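Local coordinates for protein glutathione-specific gamma-glutamylcyclotransferase (Saccharomyces cerevisiae S288c, PDB 5HWK) that cleaves glutathione specifically into 5-oxo-L-proline and the dipeptide Cys-Gly, allowing the yeast cell to use glutathione, at residues R38-S42 against A169-E174. Residues are numbered along the deposited sequence; the frame is centred on the assembly and turned at random.
Sequences RFWQS and AFVGPE
Trp40 lies across Gly172, Pro173 and Glu174, illustrating how, in this ChaC-type cyclotransferase, the corner between strand 35-40 and strand 42-43 can meet an irregular loop through one isolated beta bridge, Gln41 with Phe170, and one flat indole. Two backbone bonds flank the bridge: Val171 N gives a nearly straight bond to Trp40 O (2.8 Å), and Ser42 N donates to Ala169 O at the same length. With OG between its backbone N and carbonyl carbon (chi1 63°), Ser42 adds a second grip on Ala169 O, arriving in the carbonyl plane on a lone pair. Gln41, bent at chi2 (83°), brings NE2 to within 3.6 Å of Ala169 CB, while its OE1 is hydrogen-bonded to Asn167 ND2, earlier in the same loop. Beyond the bridge, the chain runs through Gly172 and a cis peptide into Pro173, whose CA sits over the six-membered ring of Trp40 as a CH-pi contact, 3.7 Å from the centroid. Arg38 CB rests on the opposite face, near the rim, and Phe170 CZ meets the indole at its edge. Glu174 OE1 forms a salt bridge with Arg55 and a hydrogen bond with Thr179, whereas its backbone O receives a weak, bent hydrogen bond from Trp40 NE1 (3.2 Å, 123° at the hydrogen).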
loop_
_atom_site.group_PDB
_atom_site.type_symbol
_atom_site.label_atom_id
_atom_site.label_comp_id
_atom_site.label_asym_id
_atom_site.label_seq_id
_atom_site.Cartn_x
_atom_site.Cartn_y
_atom_site.Cartn_z
ATOM N N ARG A 38 1.938 2.531 -5.596
ATOM C CA ARG A 38 2.752 3.508 -6.311
ATOM C C ARG A 38 2.821 4.767 -5.466
ATOM O O ARG A 38 1.882 5.112 -4.748
ATOM C CB ARG A 38 2.118 3.865 -7.686
ATOM C CG ARG A 38 2.186 2.752 -8.747
ATOM C CD ARG A 38 3.619 2.489 -9.142
ATOM N NE ARG A 38 3.805 1.493 -10.193
ATOM C CZ ARG A 38 3.966 0.188 -9.984
ATOM N NH1 ARG A 38 3.873 -0.321 -8.751
ATOM N NH2 ARG A 38 4.191 -0.614 -11.025
ATOM N N PHE A 39 3.922 5.516 -5.621
ATOM C CA PHE A 39 4.069 6.782 -4.889
ATOM C C PHE A 39 3.472 7.922 -5.726
ATOM O O PHE A 39 4.140 8.864 -6.172
ATOM C CB PHE A 39 5.527 7.043 -4.528
ATOM C CG PHE A 39 5.988 6.390 -3.238
ATOM C CD1 PHE A 39 5.731 5.060 -2.971
ATOM C CD2 PHE A 39 6.732 7.129 -2.318
ATOM C CE1 PHE A 39 6.185 4.469 -1.799
ATOM C CE2 PHE A 39 7.215 6.560 -1.183
ATOM C CZ PHE A 39 6.931 5.240 -0.898
ATOM N N TRP A 40 2.169 7.769 -5.996
ATOM C CA TRP A 40 1.379 8.624 -6.873
ATOM C C TRP A 40 0.370 9.474 -6.126
ATOM O O TRP A 40 -0.592 9.970 -6.740
ATOM C CB TRP A 40 0.720 7.801 -7.965
ATOM C CG TRP A 40 1.684 7.215 -8.935
ATOM C CD1 TRP A 40 3.045 7.444 -9.012
ATOM C CD2 TRP A 40 1.355 6.363 -10.029
ATOM N NE1 TRP A 40 3.571 6.732 -10.066
ATOM C CE2 TRP A 40 2.555 6.062 -10.708
ATOM C CE3 TRP A 40 0.164 5.780 -10.471
ATOM C CZ2 TRP A 40 2.595 5.206 -11.810
ATOM C CZ3 TRP A 40 0.208 4.930 -11.577
ATOM C CH2 TRP A 40 1.413 4.661 -12.229
ATOM N N GLN A 41 0.573 9.674 -4.822
ATOM C CA GLN A 41 -0.249 10.544 -4.008
ATOM C C GLN A 41 0.640 11.674 -3.489
ATOM O O GLN A 41 1.758 11.435 -3.036
ATOM C CB GLN A 41 -0.875 9.743 -2.873
ATOM C CG GLN A 41 -1.795 10.538 -1.986
ATOM C CD GLN A 41 -3.198 10.641 -2.580
ATOM O OE1 GLN A 41 -3.429 10.294 -3.746
ATOM N NE2 GLN A 41 -4.149 11.082 -1.768
ATOM N N SER A 42 0.218 12.918 -3.656
ATOM C CA SER A 42 1.048 13.990 -3.108
ATOM C C SER A 42 0.783 14.197 -1.614
ATOM O O SER A 42 -0.289 13.862 -1.111
ATOM C CB SER A 42 0.771 15.274 -3.850
ATOM O OG SER A 42 -0.547 15.598 -3.612
ATOM N N ALA A 169 -5.271 14.904 -4.679
ATOM C CA ALA A 169 -3.844 14.755 -4.444
ATOM C C ALA A 169 -3.224 13.689 -5.348
ATOM O O ALA A 169 -2.030 13.430 -5.251
ATOM C CB ALA A 169 -3.595 14.474 -2.957
ATOM N N PHE A 170 -3.995 13.065 -6.231
ATOM C CA PHE A 170 -3.421 12.012 -7.063
ATOM C C PHE A 170 -2.574 12.647 -8.144
ATOM O O PHE A 170 -3.013 13.568 -8.822
ATOM C CB PHE A 170 -4.541 11.171 -7.696
ATOM C CG PHE A 170 -4.080 9.915 -8.378
ATOM C CD1 PHE A 170 -3.815 8.769 -7.637
ATOM C CD2 PHE A 170 -3.942 9.859 -9.750
ATOM C CE1 PHE A 170 -3.424 7.550 -8.265
ATOM C CE2 PHE A 170 -3.551 8.664 -10.400
ATOM C CZ PHE A 170 -3.298 7.513 -9.658
ATOM N N VAL A 171 -1.378 12.128 -8.338
ATOM C CA VAL A 171 -0.457 12.712 -9.313
ATOM C C VAL A 171 -0.044 11.705 -10.373
ATOM O O VAL A 171 0.803 12.014 -11.208
ATOM C CB VAL A 171 0.787 13.350 -8.654
ATOM C CG1 VAL A 171 0.428 14.548 -7.858
ATOM C CG2 VAL A 171 1.406 12.424 -7.704
ATOM N N GLY A 172 -0.595 10.489 -10.344
ATOM C CA GLY A 172 -0.162 9.469 -11.284
ATOM C C GLY A 172 -0.826 9.705 -12.628
ATOM O O GLY A 172 -1.774 10.505 -12.764
ATOM N N PRO A 173 -0.339 9.006 -13.681
ATOM C CA PRO A 173 0.870 8.191 -13.658
ATOM C C PRO A 173 2.089 9.113 -13.679
ATOM O O PRO A 173 2.049 10.244 -14.175
ATOM C CB PRO A 173 0.771 7.392 -14.954
ATOM C CG PRO A 173 0.060 8.315 -15.884
ATOM C CD PRO A 173 -0.920 9.095 -15.041
ATOM N N GLU A 174 3.153 8.645 -13.085
ATOM C CA GLU A 174 4.402 9.360 -13.076
ATOM C C GLU A 174 5.499 8.325 -13.221
ATOM O O GLU A 174 5.372 7.228 -12.670
ATOM C CB GLU A 174 4.490 10.045 -11.718
ATOM C CG GLU A 174 5.359 11.241 -11.656
ATOM C CD GLU A 174 5.206 12.066 -10.380
ATOM O OE1 GLU A 174 5.474 11.516 -9.309
ATOM O OE2 GLU A 174 4.861 13.257 -10.457
#